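PDB 2Z1Q: acyl-CoA dehydrogenase from Thermus thermophilus, which probably catalyses the FAD-dependent oxidation of saturated acyl-CoA thioesters to their 2,3-dehydroacyl-CoA products, handing the electrons on to an acceptor. Local coordinates for residues V32-V43 and V91-G102; T211-E219 and T230-K239. All coordinates share one frame; numbering follows the deposited sequence.

Interaction 1 (V32-V43 and V91-G102); sequences VKEIARTTRTFV and VISTVVAEELSG
Val32 packs both of its methyls against helix 90-99: CG1 packs against both methyls of Val95, 3.4 Å from CG1 of Val95, while CG2 reaches Ile92 CG1 and Val91 CG1. One turn on, the side chain of Ile35 crosses that of Ile92 at about a right angle, Ile35 CD1 packing tightly on Ile92 CG2 at 3.3 Å, and its CG2 meets Val96 CG2. Short and branched residues suit this surface because the axes come within 9.0 Å. They run in nearly the same direction, crossing at -28°, and no hydrogen bond spans them: this is close packing of helix 30-54 on helix 90-99 inside the all-helical N-terminal domain of the acyl-CoA dehydrogenase fold. Further along, Thr39 turns CG2 anti to its own nitrogen and into the contact, where the methyl meets Glu99 CB at 3.4 Å and Leu100 CG at 3.6 Å. Its hydroxyl bonds back to Ile35 O (Thr39 OG1 to Ile35 O 3.2 Å) from above the carbonyl plane, so threonine offers a methyl without leaving a buried OH unpaired. Val43 CG2 rests 3.5 Å from Leu100 CD2, the same methyl that comes to the edge of the Phe42 ring. Glu99, bent at chi2 (-50°), brings OE1 beside the aliphatic part of Arg40, 3.3 Å from Arg40 CG. The guanidinium is too far for a salt bridge; the carboxylate instead pairs with Arg277 of helix 252-288. Outside this shell, Tyr110 backs Val96 and Leu100, and Leu74 covers Ile35.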
# COMPACT_ATOMS: atom_id res chain seq x y z
N VAL B 32 -17.96 -29.61 1.79
CA VAL B 32 -17.11 -28.42 1.84
C VAL B 32 -17.78 -27.36 2.71
O VAL B 32 -17.14 -26.73 3.56
CB VAL B 32 -16.87 -27.85 0.41
CG1 VAL B 32 -15.93 -26.64 0.47
CG2 VAL B 32 -16.28 -28.92 -0.49
N LYS B 33 -19.07 -27.16 2.51
CA LYS B 33 -19.81 -26.16 3.27
C LYS B 33 -19.81 -26.50 4.75
O LYS B 33 -20.03 -25.63 5.60
CB LYS B 33 -21.23 -26.06 2.74
CG LYS B 33 -21.28 -25.69 1.27
CD LYS B 33 -22.61 -26.01 0.61
CE LYS B 33 -23.74 -25.12 1.11
NZ LYS B 33 -25.00 -25.40 0.35
N GLU B 34 -19.54 -27.77 5.05
CA GLU B 34 -19.50 -28.25 6.42
C GLU B 34 -18.21 -27.85 7.12
O GLU B 34 -18.22 -27.15 8.14
CB GLU B 34 -19.62 -29.78 6.44
CG GLU B 34 -20.85 -30.32 7.15
CD GLU B 34 -21.01 -29.75 8.54
OE1 GLU B 34 -21.40 -28.57 8.66
OE2 GLU B 34 -20.74 -30.48 9.52
N ILE B 35 -17.09 -28.29 6.57
CA ILE B 35 -15.80 -27.96 7.16
C ILE B 35 -15.61 -26.45 7.25
O ILE B 35 -15.05 -25.95 8.23
CB ILE B 35 -14.66 -28.60 6.37
CG1 ILE B 35 -14.89 -30.12 6.28
CG2 ILE B 35 -13.34 -28.32 7.06
CD1 ILE B 35 -13.71 -30.92 5.76
N ALA B 36 -16.10 -25.72 6.25
CA ALA B 36 -15.98 -24.27 6.25
C ALA B 36 -16.64 -23.72 7.50
O ALA B 36 -16.11 -22.83 8.17
CB ALA B 36 -16.64 -23.69 5.01
N ARG B 37 -17.81 -24.25 7.83
CA ARG B 37 -18.55 -23.80 9.00
C ARG B 37 -17.77 -24.14 10.28
O ARG B 37 -17.72 -23.34 11.22
CB ARG B 37 -19.93 -24.43 9.01
CG ARG B 37 -20.93 -23.76 9.92
CD ARG B 37 -22.36 -24.23 9.65
NE ARG B 37 -22.80 -23.95 8.28
CZ ARG B 37 -22.83 -24.85 7.30
NH1 ARG B 37 -23.26 -24.49 6.09
NH2 ARG B 37 -22.45 -26.10 7.52
N THR B 38 -17.15 -25.31 10.30
CA THR B 38 -16.35 -25.76 11.45
C THR B 38 -15.21 -24.77 11.68
O THR B 38 -14.97 -24.34 12.81
CB THR B 38 -15.74 -27.17 11.19
OG1 THR B 38 -16.80 -28.13 11.07
CG2 THR B 38 -14.82 -27.57 12.33
N THR B 39 -14.53 -24.42 10.60
CA THR B 39 -13.43 -23.48 10.67
C THR B 39 -13.91 -22.13 11.18
O THR B 39 -13.29 -21.54 12.07
CB THR B 39 -12.77 -23.32 9.28
OG1 THR B 39 -12.22 -24.59 8.87
CG2 THR B 39 -11.66 -22.29 9.32
N ARG B 40 -15.02 -21.64 10.64
CA ARG B 40 -15.57 -20.36 11.09
C ARG B 40 -15.85 -20.40 12.59
O ARG B 40 -15.64 -19.40 13.29
CB ARG B 40 -16.85 -20.03 10.32
CG ARG B 40 -16.63 -19.28 9.00
CD ARG B 40 -17.93 -19.04 8.23
NE ARG B 40 -18.27 -20.14 7.32
CZ ARG B 40 -19.47 -20.70 7.23
NH1 ARG B 40 -20.47 -20.28 8.01
NH2 ARG B 40 -19.69 -21.69 6.37
N THR B 41 -16.32 -21.54 13.09
CA THR B 41 -16.63 -21.69 14.50
C THR B 41 -15.33 -21.70 15.31
O THR B 41 -15.21 -21.03 16.33
CB THR B 41 -17.41 -22.98 14.77
OG1 THR B 41 -18.57 -23.02 13.93
CG2 THR B 41 -17.86 -23.05 16.22
N PHE B 42 -14.37 -22.49 14.84
CA PHE B 42 -13.06 -22.60 15.47
C PHE B 42 -12.40 -21.24 15.64
O PHE B 42 -11.78 -20.97 16.67
CB PHE B 42 -12.16 -23.48 14.60
CG PHE B 42 -10.74 -23.59 15.11
CD1 PHE B 42 -10.47 -24.16 16.34
CD2 PHE B 42 -9.68 -23.13 14.33
CE1 PHE B 42 -9.17 -24.28 16.80
CE2 PHE B 42 -8.37 -23.25 14.78
CZ PHE B 42 -8.11 -23.83 16.02
N VAL B 43 -12.55 -20.38 14.64
CA VAL B 43 -11.95 -19.05 14.67
C VAL B 43 -12.63 -18.11 15.63
O VAL B 43 -11.98 -17.47 16.46
CB VAL B 43 -11.96 -18.41 13.26
CG1 VAL B 43 -11.46 -16.97 13.31
CG2 VAL B 43 -11.11 -19.23 12.32
N VAL B 91 -10.10 -28.79 -2.80
CA VAL B 91 -11.06 -27.72 -2.57
C VAL B 91 -11.30 -27.49 -1.07
O VAL B 91 -11.39 -26.35 -0.63
CB VAL B 91 -12.42 -28.00 -3.25
CG1 VAL B 91 -13.00 -29.33 -2.76
CG2 VAL B 91 -13.37 -26.86 -2.95
N ILE B 92 -11.38 -28.58 -0.31
CA ILE B 92 -11.62 -28.51 1.14
C ILE B 92 -10.47 -27.80 1.89
O ILE B 92 -10.71 -26.88 2.67
CB ILE B 92 -11.82 -29.93 1.74
CG1 ILE B 92 -13.10 -30.55 1.18
CG2 ILE B 92 -11.88 -29.86 3.26
CD1 ILE B 92 -13.38 -31.93 1.73
N SER B 93 -9.24 -28.23 1.65
CA SER B 93 -8.11 -27.58 2.32
C SER B 93 -8.01 -26.12 1.88
O SER B 93 -7.50 -25.27 2.61
CB SER B 93 -6.80 -28.33 2.01
OG SER B 93 -6.66 -28.58 0.63
N THR B 94 -8.51 -25.82 0.68
CA THR B 94 -8.47 -24.46 0.17
C THR B 94 -9.49 -23.56 0.86
O THR B 94 -9.18 -22.41 1.19
CB THR B 94 -8.70 -24.41 -1.36
OG1 THR B 94 -7.67 -25.17 -2.01
CG2 THR B 94 -8.65 -22.98 -1.86
N VAL B 95 -10.71 -24.06 1.08
CA VAL B 95 -11.73 -23.26 1.74
C VAL B 95 -11.33 -23.05 3.21
O VAL B 95 -11.62 -22.01 3.80
CB VAL B 95 -13.14 -23.93 1.67
CG1 VAL B 95 -13.50 -24.24 0.22
CG2 VAL B 95 -13.19 -25.19 2.52
N VAL B 96 -10.65 -24.03 3.79
CA VAL B 96 -10.19 -23.93 5.18
C VAL B 96 -9.18 -22.79 5.28
O VAL B 96 -9.19 -22.02 6.23
CB VAL B 96 -9.56 -25.27 5.66
CG1 VAL B 96 -8.83 -25.07 6.99
CG2 VAL B 96 -10.65 -26.32 5.83
N ALA B 97 -8.30 -22.69 4.29
CA ALA B 97 -7.31 -21.63 4.27
C ALA B 97 -8.01 -20.28 4.22
O ALA B 97 -7.66 -19.36 4.95
CB ALA B 97 -6.41 -21.78 3.06
N GLU B 98 -9.03 -20.17 3.37
CA GLU B 98 -9.76 -18.92 3.23
C GLU B 98 -10.45 -18.48 4.53
O GLU B 98 -10.37 -17.32 4.91
CB GLU B 98 -10.81 -19.00 2.10
CG GLU B 98 -11.75 -17.77 2.03
CD GLU B 98 -12.88 -17.88 0.98
OE1 GLU B 98 -13.80 -17.05 1.04
OE2 GLU B 98 -12.83 -18.78 0.11
N GLU B 99 -11.11 -19.42 5.20
CA GLU B 99 -11.83 -19.11 6.43
C GLU B 99 -10.88 -18.81 7.60
O GLU B 99 -11.25 -18.13 8.55
CB GLU B 99 -12.77 -20.27 6.80
CG GLU B 99 -13.98 -20.44 5.86
CD GLU B 99 -14.75 -19.14 5.63
OE1 GLU B 99 -14.72 -18.26 6.53
OE2 GLU B 99 -15.39 -19.00 4.58
N LEU B 100 -9.66 -19.30 7.51
CA LEU B 100 -8.70 -19.04 8.57
C LEU B 100 -8.00 -17.68 8.47
O LEU B 100 -7.18 -17.34 9.32
CB LEU B 100 -7.67 -20.15 8.64
CG LEU B 100 -8.15 -21.40 9.38
CD1 LEU B 100 -7.05 -22.42 9.31
CD2 LEU B 100 -8.51 -21.08 10.83
N SER B 101 -8.35 -16.90 7.44
CA SER B 101 -7.77 -15.57 7.25
C SER B 101 -8.25 -14.62 8.34
O SER B 101 -7.90 -13.43 8.35
CB SER B 101 -8.17 -15.00 5.88
OG SER B 101 -9.55 -14.68 5.84
N GLY B 102 -9.06 -15.13 9.26
CA GLY B 102 -9.57 -14.31 10.34
C GLY B 102 -8.87 -14.60 11.66
O GLY B 102 -9.15 -13.98 12.69

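Interaction 2 (T211-E219 and T230-K239); sequences TPGLSFGPE and TRQVILEDVK
Leu214-Phe216 and Thr230-Leu235 pair antiparallel, with Ser215 and Ile234 as a hydrogen-bonded pair (Ser215 N to Ile234 O 3.1 Å, Ile234 N to Ser215 O 2.9 Å) and Gly217 N and Glu236 N extending the ladder. Leu214, Phe216, Val233 and Leu235 share one face. There Leu214 CG stands anti to the backbone N (chi1 -176°), bringing CD1 to Val233 CG1 at 3.5 Å and also to Leu235 CG, while Val233 CG2 meets the edge of the Phe216 ring. This is an edge of the beta-rich middle domain: 230-235 also pairs with 172-183, and Thr230 touches FAD. Gly213, with positive phi in a type II turn, fits where a side chain would strike Glu236 O. Past the strand, Glu219 divides its carboxylate: OE1 takes Thr230 N on its syn lone pair (3.0 Å), and OE2 forms a salt bridge with Arg231 NE (2.7 Å), its N-H bent into a weak hydrogen bond, the two planes 83° apart. Arg231 NH1 adds a weak bond to Gly217 O, and Glu219 N lies over one guanidinium face. A leucine in place of Arg231 would probably leave Glu219 OE2 without its charged mate and Gly217 O without this donor. Ser229 OG also bonds to OE2.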
# COMPACT_ATOMS: atom_id res chain seq x y z
N THR B 211 17.14 -32.58 18.95
CA THR B 211 18.44 -33.03 18.45
C THR B 211 19.56 -32.08 18.91
O THR B 211 19.50 -30.87 18.67
CB THR B 211 18.44 -33.13 16.90
OG1 THR B 211 17.52 -34.14 16.48
CG2 THR B 211 19.84 -33.49 16.39
N PRO B 212 20.60 -32.62 19.57
CA PRO B 212 21.72 -31.80 20.05
C PRO B 212 22.39 -31.01 18.92
O PRO B 212 22.58 -31.54 17.83
CB PRO B 212 22.67 -32.84 20.66
CG PRO B 212 21.74 -33.92 21.12
CD PRO B 212 20.77 -34.03 19.97
N GLY B 213 22.76 -29.77 19.20
CA GLY B 213 23.41 -28.95 18.19
C GLY B 213 22.45 -28.04 17.45
O GLY B 213 22.87 -27.13 16.73
N LEU B 214 21.16 -28.28 17.62
CA LEU B 214 20.14 -27.46 16.98
C LEU B 214 19.62 -26.45 17.98
O LEU B 214 19.13 -26.81 19.04
CB LEU B 214 18.97 -28.33 16.51
CG LEU B 214 17.90 -27.57 15.74
CD1 LEU B 214 18.29 -27.45 14.28
CD2 LEU B 214 16.59 -28.31 15.87
N SER B 215 19.73 -25.17 17.64
CA SER B 215 19.27 -24.10 18.53
C SER B 215 18.44 -23.07 17.76
O SER B 215 18.39 -23.11 16.54
CB SER B 215 20.47 -23.41 19.18
OG SER B 215 21.34 -22.88 18.19
N PHE B 216 17.81 -22.15 18.46
CA PHE B 216 16.98 -21.15 17.79
C PHE B 216 17.23 -19.73 18.27
O PHE B 216 17.44 -19.50 19.46
CB PHE B 216 15.50 -21.49 18.02
CG PHE B 216 15.22 -22.97 18.01
CD1 PHE B 216 15.35 -23.73 19.17
CD2 PHE B 216 14.83 -23.60 16.84
CE1 PHE B 216 15.09 -25.10 19.16
CE2 PHE B 216 14.58 -24.97 16.82
CZ PHE B 216 14.71 -25.72 17.98
N GLY B 217 17.22 -18.77 17.35
CA GLY B 217 17.43 -17.39 17.76
C GLY B 217 16.12 -16.87 18.35
O GLY B 217 15.11 -17.56 18.27
N PRO B 218 16.12 -15.67 18.95
CA PRO B 218 14.91 -15.09 19.55
C PRO B 218 13.83 -14.84 18.51
O PRO B 218 14.11 -14.85 17.30
CB PRO B 218 15.42 -13.80 20.18
CG PRO B 218 16.52 -13.40 19.27
CD PRO B 218 17.23 -14.70 18.98
N GLU B 219 12.61 -14.62 18.98
CA GLU B 219 11.49 -14.37 18.09
C GLU B 219 11.79 -13.15 17.20
O GLU B 219 12.18 -12.09 17.69
CB GLU B 219 10.22 -14.14 18.92
CG GLU B 219 9.52 -15.44 19.39
CD GLU B 219 9.12 -16.35 18.24
OE1 GLU B 219 8.77 -15.81 17.17
OE2 GLU B 219 9.16 -17.59 18.39
N THR B 230 8.34 -16.97 14.46
CA THR B 230 9.34 -16.96 13.42
C THR B 230 10.71 -16.76 14.08
O THR B 230 10.97 -15.74 14.72
CB THR B 230 9.09 -15.82 12.40
OG1 THR B 230 7.69 -15.61 12.23
CG2 THR B 230 9.68 -16.20 11.05
N ARG B 231 11.58 -17.75 13.93
CA ARG B 231 12.90 -17.68 14.53
C ARG B 231 13.94 -18.16 13.56
O ARG B 231 13.63 -18.78 12.54
CB ARG B 231 12.97 -18.54 15.80
CG ARG B 231 12.19 -18.04 17.01
CD ARG B 231 11.98 -19.18 18.02
NE ARG B 231 11.38 -18.75 19.27
CZ ARG B 231 12.06 -18.40 20.36
NH1 ARG B 231 13.39 -18.44 20.36
NH2 ARG B 231 11.42 -18.02 21.46
N GLN B 232 15.19 -17.89 13.88
CA GLN B 232 16.29 -18.33 13.06
C GLN B 232 16.68 -19.69 13.62
O GLN B 232 16.71 -19.87 14.84
CB GLN B 232 17.44 -17.34 13.20
CG GLN B 232 18.55 -17.55 12.24
CD GLN B 232 19.65 -16.54 12.46
OE1 GLN B 232 20.32 -16.56 13.49
NE2 GLN B 232 19.85 -15.66 11.49
N VAL B 233 16.92 -20.66 12.75
CA VAL B 233 17.32 -21.99 13.22
C VAL B 233 18.80 -22.20 12.91
O VAL B 233 19.22 -22.10 11.76
CB VAL B 233 16.48 -23.11 12.54
CG1 VAL B 233 16.98 -24.47 12.98
CG2 VAL B 233 15.01 -22.96 12.91
N ILE B 234 19.58 -22.48 13.95
CA ILE B 234 21.01 -22.68 13.79
C ILE B 234 21.38 -24.16 13.91
O ILE B 234 20.83 -24.88 14.73
CB ILE B 234 21.79 -21.89 14.87
CG1 ILE B 234 21.58 -20.38 14.68
CG2 ILE B 234 23.27 -22.25 14.82
CD1 ILE B 234 22.13 -19.52 15.80
N LEU B 235 22.31 -24.62 13.07
CA LEU B 235 22.74 -26.02 13.14
C LEU B 235 24.24 -26.11 13.36
O LEU B 235 25.02 -25.80 12.46
CB LEU B 235 22.39 -26.78 11.87
CG LEU B 235 20.92 -26.97 11.52
CD1 LEU B 235 20.39 -25.76 10.76
CD2 LEU B 235 20.81 -28.22 10.67
N GLU B 236 24.63 -26.54 14.55
CA GLU B 236 26.04 -26.70 14.90
C GLU B 236 26.30 -28.18 15.11
O GLU B 236 25.95 -28.73 16.15
CB GLU B 236 26.37 -25.92 16.17
CG GLU B 236 26.12 -24.41 16.06
CD GLU B 236 26.30 -23.68 17.39
OE1 GLU B 236 25.95 -22.48 17.45
OE2 GLU B 236 26.78 -24.29 18.37
N ASP B 237 26.92 -28.83 14.13
CA ASP B 237 27.22 -30.26 14.19
C ASP B 237 25.99 -31.08 14.58
O ASP B 237 25.99 -31.74 15.62
CB ASP B 237 28.36 -30.53 15.17
CG ASP B 237 29.68 -29.91 14.73
OD1 ASP B 237 30.02 -30.03 13.54
OD2 ASP B 237 30.37 -29.31 15.58
N VAL B 238 24.94 -31.04 13.76
CA VAL B 238 23.72 -31.80 14.04
C VAL B 238 23.78 -33.21 13.44
O VAL B 238 23.98 -33.38 12.23
CB VAL B 238 22.46 -31.07 13.49
CG1 VAL B 238 21.25 -31.96 13.61
CG2 VAL B 238 22.23 -29.77 14.25
N LYS B 239 23.61 -34.21 14.30
CA LYS B 239 23.63 -35.61 13.90
C LYS B 239 22.25 -36.03 13.40
O LYS B 239 21.26 -35.94 14.13
CB LYS B 239 24.02 -36.51 15.08
CG LYS B 239 25.44 -36.31 15.59
CD LYS B 239 26.45 -37.07 14.75
CE LYS B 239 26.34 -38.57 14.96
NZ LYS B 239 26.57 -38.92 16.40
O HOH W 1 16.08 -15.47 15.38
O HOH W 2 8.13 -18.42 20.74

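From the N terminus, helix 30-54 is the first partner to be laid down, and interaction 1 closes when 91-102 returns to 32-43, with 47 residues between them that include the rest of helix 30-54 and helix 62-71. The chain then completes the N-terminal helices and enters the strands of the middle domain. Interaction 2 closes a much shorter loop, with only ten residues, neither helix nor strand, between 211-219 and 230-239. The two closures follow in series, neither nested nor crossed. Their centres lie 33 Å apart and their nearest atoms about 15 Å, so they do not touch: one joins two helices, the other holds strand 214-216 against strand 230-235 of the sheet.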